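Local structure of malonyl acyl carrier protein transacylase (Streptococcus pneumoniae, 3IM8) at residues I28-E31 with T32-A36; G41-L44 with R45-I48; P251-F254 with Y255-I258; S95-V98 with A99-A102. The protein probably transfers the malonyl group from malonyl-CoA to holo acyl carrier protein, supplying malonyl-ACP for fatty acid synthesis. All blocks are in the same frame, centred on the assembly; numbering follows the deposited sequence.

Contact 1 (I28-E31 with T32-A36); sequences IVKE and TIDRA
K30 and D34, one turn apart on helix 27-40, swing their side chains across each other at a slant, and the ammonium of K30 meets the carboxylate of D34 in an i to i+4 salt bridge. NZ of K30 comes in on the syn side of OD2 of D34, the side of the other oxygen, at 2.5 Å. The lysine chain runs out extended and bends only at its last torsion (chi4 65°), which turns the ammonium back toward the acid. The other carboxylate oxygen, OD1 of D34, is hydrogen-bonded to the hydroxyl of Y23 on helix 20-25.

E31 and R35 follow the same spacing with a different geometry: their side chains lie alongside and point the same way. OE1 of E31 sits at the edge of the R35 guanidinium, near its plane, and pairs with NH2 of R35 in a salt bridge, modelled so short that its exact length is doubtful. The two flat groups are turned 70° against each other, and OE1 alone of the E31 oxygens comes close to NH2 of R35. The bend at chi2 of E31 (80°) carries the carboxylate along the helix to R35.

On the buried side, the carbonyl O of I28 is gripped twice, by N of T32 at 3.1 Å and by OG1 of T32 at 2.9 Å. That hydroxyl is also bonded to R74 of helix 58-78. The helix thus carries two i to i+4 ion pairs of opposite order, base before acid in K30-D34 and acid before base in E31-R35, while the threonine hydroxyl is satisfied within the interface with its neighbours.

Contact 2 (G41-L44 with R45-I48); sequences GYDL and RYLI
The Y42 ring meets CD1 of L47 obliquely, through its CE1 atom at 3.7 Å, while at the Y46 ring the nearby group is OD2 of D43, also placed obliquely. The carboxylate of D43 and the Y46 ring are inclined by 46°, and the two side chains cross at about a right angle, with OD2 of D43 3.3 Å from CB of Y46.

D43 is the N-cap of helix 44-50. With CG opposite the backbone N (chi1 -176°), its carboxylate swings over the first turn, and OD1 of D43 accepts from N of Y46 at 2.9 Å. The bond is almost straight at 176°, although the donor stands well above the carboxylate plane. The carbonyl O of D43 takes N of L47, and O of L44 takes N of I48.

On the inner side, L44 and I48 pack at a slant, CG of L44 lying 3.6 Å from CD1 of I48. L44 also rests on helix 58-78. The guanidinium of R45 is bound elsewhere, in a salt bridge to D49 and a hydrogen bond to the carbonyl of M18. The cap gives a first-turn amide an acceptor, and the negative carboxylate probably interacts favourably with the helix dipole at this N-terminal end.

Contact 3 (P251-F254 with Y255-I258); sequences PVRF and YESI
The chain passes here from the short strand 252-253 straight into helix 254-263, with R253 at the N-cap position and N of I258 bonding to O of F254 at 3.0 Å in the first turn. R253 and E256 lie side by side and point the same way. NH1 of R253 reaches the syn lone pair of OE1 of E256 at 3.1 Å, along a fairly straight bond of 162°. That oxygen is in the guanidinium plane, at its edge, whereas the carboxylate as a whole is turned 53° from it. The arginine also makes a cation-pi contact with Y159.

F254 turns its ring beneath I258: CG1 of I258 stands over one face, 4.0 Å from the ring centroid and offset toward the rim, a CH-pi contact. CD1 of I258 touches CZ of F254 at 3.6 Å. L278 and V282 of helix 277-285 also pack against this phenylalanine.

The hydroxyl of S257, set beside its own backbone N (chi1 -58°), donates to O of R253 at 2.7 Å. O of R253 thus receives a strong hydroxyl bond and a weaker amide bond from S257, while the ion pair would partly neutralise R253, whose side chain is about 9 Å from that of H199, a predicted active-site residue.

Contact 4 (S95-V98 with A99-A102); sequences SALV and ASGA
Helix 92-99 follows the probable nucleophile elbow, a GxSxG turn that carries the predicted active-site residue S90, and this contact is the C-terminal end of that helix, where G101 takes a positive phi and the chain leaves the helical path. The last regular turn is held by N of A99 bonding to O of S95 at 2.9 Å and by N of S100 bonding to O of A96. Beyond it the pattern tightens: N of G101 bonds to O of V98, three residues back.

S100 folds its side chain back over the helix end. With OG lodged between its own backbone N and carbonyl carbon (chi1 63°), the hydroxyl comes to two carbonyls of the preceding turn, and its one proton could serve either. A102 then brings its methyl back to the leucine, CB of A102 lying 4.3 Å from CD2 of L97.

The surroundings are apolar on several sides: A96 and A99 press on F8 of strand 4-8, V98 on V70 of helix 58-78, and L97 on I240 and L244 of helix 240-247. At the serine, OG of S100 stands 2.9 Å from O of L97 and 3.0 Å from O of A96.

In the fold
From the N terminus, contact 1 spans a turn within helix 27-40, and contact 2 starts helix 44-50 after the short connection that follows. These two touch, A36 packing on L44 and I33 on R45, so the two consecutive helices pack against each other there. Contact 4 comes next along the chain, ending helix 92-99 before helix 105-122; helix 58-78 lies against all three. Contact 3 comes last, where edge strand 252-253 of the mixed sheet gives way to helix 254-263, on the opposite side of the chain's centre from contacts 1 and 2. All four are local and in series, none nested or crossed; the centres of contacts 3 and 4 are about 18 Å apart.

Contact 1 (I28-E31 with T32-A36)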
loop_
_atom_site.group_PDB
_atom_site.type_symbol
_atom_site.label_atom_id
_atom_site.label_comp_id
_atom_site.label_asym_id
_atom_site.label_seq_id
_atom_site.Cartn_x
_atom_site.Cartn_y
_atom_site.Cartn_z
ATOM N N ILE A 28 -22.711 8.338 -0.063
ATOM C CA ILE A 28 -21.998 7.089 -0.374
ATOM C C ILE A 28 -20.758 6.977 0.525
ATOM O O ILE A 28 -20.377 5.866 0.929
ATOM C CB ILE A 28 -21.640 6.900 -1.894
ATOM C CG1 ILE A 28 -21.110 5.491 -2.185
ATOM C CG2 ILE A 28 -20.600 7.915 -2.336
ATOM C CD1 ILE A 28 -22.070 4.342 -1.883
ATOM N N VAL A 29 -20.157 8.128 0.855
ATOM C CA VAL A 29 -18.975 8.193 1.773
ATOM C C VAL A 29 -19.330 7.904 3.254
ATOM O O VAL A 29 -18.694 7.018 3.884
ATOM C CB VAL A 29 -18.014 9.436 1.490
ATOM C CG1 VAL A 29 -16.830 9.505 2.495
ATOM C CG2 VAL A 29 -17.443 9.325 0.071
ATOM N N LYS A 30 -20.360 8.590 3.767
ATOM C CA LYS A 30 -20.825 8.400 5.140
ATOM C C LYS A 30 -21.191 6.948 5.333
ATOM O O LYS A 30 -20.767 6.336 6.297
ATOM C CB LYS A 30 -22.004 9.380 5.489
ATOM C CG LYS A 30 -22.916 9.013 6.705
ATOM C CD LYS A 30 -23.517 10.239 7.395
ATOM C CE LYS A 30 -24.460 9.792 8.583
ATOM N NZ LYS A 30 -23.809 9.098 9.708
ATOM N N GLU A 31 -21.994 6.395 4.427
ATOM C CA GLU A 31 -22.356 4.993 4.475
ATOM C C GLU A 31 -21.120 4.112 4.535
ATOM O O GLU A 31 -21.035 3.257 5.388
ATOM C CB GLU A 31 -23.210 4.590 3.248
ATOM C CG GLU A 31 -23.459 3.057 3.109
ATOM C CD GLU A 31 -24.598 2.490 4.024
ATOM O OE1 GLU A 31 -24.764 1.264 4.032
ATOM O OE2 GLU A 31 -25.315 3.264 4.717
ATOM N N THR A 32 -20.143 4.309 3.637
ATOM C CA THR A 32 -18.937 3.455 3.661
ATOM C C THR A 32 -18.188 3.494 5.036
ATOM O O THR A 32 -17.796 2.450 5.590
ATOM C CB THR A 32 -17.977 3.777 2.426
ATOM O OG1 THR A 32 -18.708 3.555 1.213
ATOM C CG2 THR A 32 -16.683 2.898 2.401
ATOM N N ILE A 33 -17.978 4.692 5.590
ATOM C CA ILE A 33 -17.245 4.820 6.866
ATOM C C ILE A 33 -18.052 4.235 8.032
ATOM O O ILE A 33 -17.474 3.563 8.871
ATOM C CB ILE A 33 -16.793 6.326 7.170
ATOM C CG1 ILE A 33 -15.869 6.863 6.074
ATOM C CG2 ILE A 33 -16.050 6.464 8.508
ATOM C CD1 ILE A 33 -14.614 6.019 5.841
ATOM N N ASP A 34 -19.359 4.535 8.110
ATOM C CA ASP A 34 -20.218 4.000 9.202
ATOM C C ASP A 34 -20.348 2.465 9.126
ATOM O O ASP A 34 -20.296 1.787 10.143
ATOM C CB ASP A 34 -21.603 4.678 9.282
ATOM C CG ASP A 34 -21.524 6.230 9.478
ATOM O OD1 ASP A 34 -20.405 6.822 9.605
ATOM O OD2 ASP A 34 -22.608 6.865 9.518
ATOM N N ARG A 35 -20.418 1.913 7.924
ATOM C CA ARG A 35 -20.266 0.460 7.753
ATOM C C ARG A 35 -18.948 -0.098 8.333
ATOM O O ARG A 35 -18.938 -1.168 8.918
ATOM C CB ARG A 35 -20.370 0.097 6.279
ATOM C CG ARG A 35 -21.307 -0.968 6.059
ATOM C CD ARG A 35 -22.740 -0.445 6.210
ATOM N NE ARG A 35 -23.670 -1.524 6.529
ATOM C CZ ARG A 35 -24.924 -1.633 6.079
ATOM N NH1 ARG A 35 -25.639 -2.686 6.442
ATOM N NH2 ARG A 35 -25.471 -0.721 5.257
ATOM N N ALA A 36 -17.827 0.621 8.178
ATOM C CA ALA A 36 -16.578 0.103 8.703
ATOM C C ALA A 36 -16.641 0.225 10.219
ATOM O O ALA A 36 -16.146 -0.627 10.931
ATOM C CB ALA A 36 -15.394 0.871 8.130
#

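Contact 2 (G41-L44 with R45-I48)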
loop_
_atom_site.group_PDB
_atom_site.type_symbol
_atom_site.label_atom_id
_atom_site.label_comp_id
_atom_site.label_asym_id
_atom_site.label_seq_id
_atom_site.Cartn_x
_atom_site.Cartn_y
_atom_site.Cartn_z
ATOM N N GLY A 41 -16.498 -2.218 15.716
ATOM C CA GLY A 41 -16.936 -2.132 17.113
ATOM C C GLY A 41 -16.489 -0.841 17.786
ATOM O O GLY A 41 -16.417 -0.761 19.029
ATOM N N TYR A 42 -16.161 0.167 16.971
ATOM C CA TYR A 42 -15.784 1.521 17.460
ATOM C C TYR A 42 -15.959 2.563 16.337
ATOM O O TYR A 42 -16.033 2.240 15.129
ATOM C CB TYR A 42 -14.373 1.558 18.050
ATOM C CG TYR A 42 -13.292 1.299 17.031
ATOM C CD1 TYR A 42 -12.981 2.260 16.039
ATOM C CD2 TYR A 42 -12.578 0.099 17.054
ATOM C CE1 TYR A 42 -11.961 2.016 15.084
ATOM C CE2 TYR A 42 -11.573 -0.148 16.135
ATOM C CZ TYR A 42 -11.273 0.813 15.155
ATOM O OH TYR A 42 -10.301 0.541 14.272
ATOM N N ASP A 43 -16.077 3.814 16.756
ATOM C CA ASP A 43 -16.377 4.906 15.864
ATOM C C ASP A 43 -15.097 5.232 15.101
ATOM O O ASP A 43 -14.258 5.931 15.653
ATOM C CB ASP A 43 -16.842 6.132 16.708
ATOM C CG ASP A 43 -17.285 7.340 15.841
ATOM O OD1 ASP A 43 -16.990 7.441 14.638
ATOM O OD2 ASP A 43 -17.918 8.227 16.417
ATOM N N LEU A 44 -14.950 4.727 13.857
ATOM C CA LEU A 44 -13.776 5.053 13.024
ATOM C C LEU A 44 -13.717 6.525 12.575
ATOM O O LEU A 44 -12.627 7.104 12.367
ATOM C CB LEU A 44 -13.675 4.121 11.803
ATOM C CG LEU A 44 -12.512 4.290 10.795
ATOM C CD1 LEU A 44 -11.154 4.036 11.421
ATOM C CD2 LEU A 44 -12.736 3.347 9.570
ATOM N N ARG A 45 -14.876 7.142 12.405
ATOM C CA ARG A 45 -14.908 8.523 11.938
ATOM C C ARG A 45 -14.287 9.443 13.041
ATOM O O ARG A 45 -13.450 10.338 12.762
ATOM C CB ARG A 45 -16.367 8.909 11.637
ATOM C CG ARG A 45 -16.632 10.393 11.348
ATOM C CD ARG A 45 -16.196 10.716 9.907
ATOM N NE ARG A 45 -14.800 11.209 9.786
ATOM C CZ ARG A 45 -14.010 10.986 8.750
ATOM N NH1 ARG A 45 -14.443 10.258 7.722
ATOM N NH2 ARG A 45 -12.776 11.481 8.748
ATOM N N TYR A 46 -14.738 9.230 14.282
ATOM C CA TYR A 46 -14.167 9.922 15.441
ATOM C C TYR A 46 -12.649 9.626 15.589
ATOM O O TYR A 46 -11.829 10.527 15.802
ATOM C CB TYR A 46 -14.912 9.496 16.702
ATOM C CG TYR A 46 -14.402 10.220 17.923
ATOM C CD1 TYR A 46 -14.674 11.596 18.114
ATOM C CD2 TYR A 46 -13.626 9.551 18.869
ATOM C CE1 TYR A 46 -14.161 12.298 19.236
ATOM C CE2 TYR A 46 -13.125 10.209 19.990
ATOM C CZ TYR A 46 -13.384 11.580 20.177
ATOM O OH TYR A 46 -12.871 12.197 21.305
ATOM N N LEU A 47 -12.257 8.359 15.434
ATOM C CA LEU A 47 -10.809 8.032 15.468
ATOM C C LEU A 47 -10.058 8.853 14.445
ATOM O O LEU A 47 -9.055 9.516 14.764
ATOM C CB LEU A 47 -10.577 6.531 15.237
ATOM C CG LEU A 47 -9.174 5.938 15.362
ATOM C CD1 LEU A 47 -9.227 4.454 15.697
ATOM C CD2 LEU A 47 -8.406 6.162 14.104
ATOM N N ILE A 48 -10.540 8.840 13.206
ATOM C CA ILE A 48 -9.833 9.542 12.145
ATOM C C ILE A 48 -9.743 11.078 12.412
ATOM O O ILE A 48 -8.723 11.751 12.106
ATOM C CB ILE A 48 -10.443 9.220 10.702
ATOM C CG1 ILE A 48 -10.121 7.766 10.281
ATOM C CG2 ILE A 48 -9.842 10.139 9.661
ATOM C CD1 ILE A 48 -11.096 7.185 9.192
#

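Contact 3 (P251-F254 with Y255-I258)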
loop_
_atom_site.group_PDB
_atom_site.type_symbol
_atom_site.label_atom_id
_atom_site.label_comp_id
_atom_site.label_asym_id
_atom_site.label_seq_id
_atom_site.Cartn_x
_atom_site.Cartn_y
_atom_site.Cartn_z
ATOM N N PRO A 251 9.197 -8.456 -1.029
ATOM C CA PRO A 251 9.265 -7.082 -1.587
ATOM C C PRO A 251 7.960 -6.656 -2.295
ATOM O O PRO A 251 7.337 -7.444 -2.963
ATOM C CB PRO A 251 10.440 -7.139 -2.567
ATOM C CG PRO A 251 11.253 -8.341 -2.149
ATOM C CD PRO A 251 10.321 -9.303 -1.505
ATOM N N VAL A 252 7.541 -5.414 -2.086
ATOM C CA VAL A 252 6.538 -4.745 -2.938
ATOM C C VAL A 252 7.160 -4.146 -4.224
ATOM O O VAL A 252 8.035 -3.291 -4.205
ATOM C CB VAL A 252 5.781 -3.680 -2.144
ATOM C CG1 VAL A 252 4.800 -2.902 -3.048
ATOM C CG2 VAL A 252 5.031 -4.307 -0.969
ATOM N N ARG A 253 6.703 -4.628 -5.358
ATOM C CA ARG A 253 7.364 -4.328 -6.623
ATOM C C ARG A 253 6.462 -3.368 -7.381
ATOM O O ARG A 253 5.671 -3.776 -8.259
ATOM C CB ARG A 253 7.671 -5.616 -7.409
ATOM C CG ARG A 253 8.677 -6.495 -6.725
ATOM C CD ARG A 253 8.989 -7.775 -7.547
ATOM N NE ARG A 253 10.035 -8.573 -6.887
ATOM C CZ ARG A 253 11.366 -8.384 -7.013
ATOM N NH1 ARG A 253 11.878 -7.422 -7.799
ATOM N NH2 ARG A 253 12.202 -9.166 -6.332
ATOM N N PHE A 254 6.561 -2.087 -7.001
ATOM C CA PHE A 254 5.641 -1.086 -7.533
ATOM C C PHE A 254 5.918 -0.756 -9.012
ATOM O O PHE A 254 4.998 -0.826 -9.816
ATOM C CB PHE A 254 5.598 0.199 -6.662
ATOM C CG PHE A 254 4.529 1.191 -7.102
ATOM C CD1 PHE A 254 4.887 2.357 -7.784
ATOM C CD2 PHE A 254 3.168 0.934 -6.848
ATOM C CE1 PHE A 254 3.939 3.266 -8.187
ATOM C CE2 PHE A 254 2.165 1.821 -7.281
ATOM C CZ PHE A 254 2.551 3.010 -7.951
ATOM N N TYR A 255 7.162 -0.423 -9.376
ATOM C CA TYR A 255 7.406 0.050 -10.761
ATOM C C TYR A 255 7.167 -1.027 -11.795
ATOM O O TYR A 255 6.674 -0.744 -12.882
ATOM C CB TYR A 255 8.765 0.748 -10.949
ATOM C CG TYR A 255 10.024 -0.070 -10.694
ATOM C CD1 TYR A 255 10.755 0.095 -9.511
ATOM C CD2 TYR A 255 10.510 -0.970 -11.660
ATOM C CE1 TYR A 255 11.929 -0.618 -9.275
ATOM C CE2 TYR A 255 11.678 -1.691 -11.440
ATOM C CZ TYR A 255 12.382 -1.505 -10.245
ATOM O OH TYR A 255 13.522 -2.202 -10.012
ATOM N N GLU A 256 7.484 -2.275 -11.427
ATOM C CA GLU A 256 7.209 -3.409 -12.318
ATOM C C GLU A 256 5.727 -3.547 -12.533
ATOM O O GLU A 256 5.296 -3.844 -13.647
ATOM C CB GLU A 256 7.715 -4.694 -11.710
ATOM C CG GLU A 256 9.228 -4.799 -11.719
ATOM C CD GLU A 256 9.679 -5.889 -10.791
ATOM O OE1 GLU A 256 10.467 -5.565 -9.825
ATOM O OE2 GLU A 256 9.181 -7.035 -11.020
ATOM N N SER A 257 4.951 -3.347 -11.463
ATOM C CA SER A 257 3.495 -3.349 -11.564
ATOM C C SER A 257 2.958 -2.236 -12.497
ATOM O O SER A 257 1.995 -2.462 -13.239
ATOM C CB SER A 257 2.859 -3.236 -10.172
ATOM O OG SER A 257 3.303 -4.312 -9.377
ATOM N N ILE A 258 3.547 -1.044 -12.425
ATOM C CA ILE A 258 3.157 0.069 -13.305
ATOM C C ILE A 258 3.498 -0.272 -14.771
ATOM O O ILE A 258 2.754 0.092 -15.697
ATOM C CB ILE A 258 3.835 1.406 -12.922
ATOM C CG1 ILE A 258 3.429 1.899 -11.526
ATOM C CG2 ILE A 258 3.446 2.498 -13.959
ATOM C CD1 ILE A 258 1.934 2.240 -11.385
#

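Contact 4 (S95-V98 with A99-A102)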
loop_
_atom_site.group_PDB
_atom_site.type_symbol
_atom_site.label_atom_id
_atom_site.label_comp_id
_atom_site.label_asym_id
_atom_site.label_seq_id
_atom_site.Cartn_x
_atom_site.Cartn_y
_atom_site.Cartn_z
ATOM N N SER A 95 -7.542 -2.597 -0.434
ATOM C CA SER A 95 -8.495 -1.598 -0.993
ATOM C C SER A 95 -8.822 -1.908 -2.470
ATOM O O SER A 95 -9.976 -1.861 -2.868
ATOM C CB SER A 95 -7.908 -0.175 -0.878
ATOM O OG SER A 95 -7.541 0.141 0.458
ATOM N N ALA A 96 -7.757 -2.207 -3.238
ATOM C CA ALA A 96 -7.773 -2.637 -4.646
ATOM C C ALA A 96 -8.501 -3.980 -4.819
ATOM O O ALA A 96 -9.248 -4.171 -5.778
ATOM C CB ALA A 96 -6.414 -2.766 -5.080
ATOM N N LEU A 97 -8.307 -4.909 -3.880
ATOM C CA LEU A 97 -9.084 -6.171 -3.870
ATOM C C LEU A 97 -10.564 -5.913 -3.738
ATOM O O LEU A 97 -11.359 -6.567 -4.418
ATOM C CB LEU A 97 -8.621 -7.151 -2.775
ATOM C CG LEU A 97 -7.338 -7.908 -3.176
ATOM C CD1 LEU A 97 -6.738 -8.623 -1.938
ATOM C CD2 LEU A 97 -7.572 -8.901 -4.351
ATOM N N VAL A 98 -10.930 -4.968 -2.886
ATOM C CA VAL A 98 -12.331 -4.517 -2.754
ATOM C C VAL A 98 -12.836 -3.861 -4.040
ATOM O O VAL A 98 -13.895 -4.240 -4.565
ATOM C CB VAL A 98 -12.564 -3.586 -1.543
ATOM C CG1 VAL A 98 -14.022 -2.960 -1.571
ATOM C CG2 VAL A 98 -12.370 -4.354 -0.243
ATOM N N ALA A 99 -12.057 -2.924 -4.584
ATOM C CA ALA A 99 -12.436 -2.289 -5.831
ATOM C C ALA A 99 -12.511 -3.277 -6.999
ATOM O O ALA A 99 -13.303 -3.090 -7.892
ATOM C CB ALA A 99 -11.488 -1.134 -6.143
ATOM N N SER A 100 -11.718 -4.355 -6.975
ATOM C CA SER A 100 -11.653 -5.247 -8.121
ATOM C C SER A 100 -12.717 -6.303 -8.045
ATOM O O SER A 100 -12.764 -7.187 -8.905
ATOM C CB SER A 100 -10.272 -5.915 -8.222
ATOM O OG SER A 100 -10.084 -6.712 -7.067
ATOM N N GLY A 101 -13.557 -6.226 -7.010
ATOM C CA GLY A 101 -14.722 -7.094 -6.853
ATOM C C GLY A 101 -14.408 -8.369 -6.100
ATOM O O GLY A 101 -15.333 -9.073 -5.645
ATOM N N ALA A 102 -13.120 -8.701 -5.968
ATOM C CA ALA A 102 -12.737 -9.970 -5.334
ATOM C C ALA A 102 -12.926 -10.069 -3.805
ATOM O O ALA A 102 -13.213 -11.148 -3.271
ATOM C CB ALA A 102 -11.330 -10.380 -5.719
#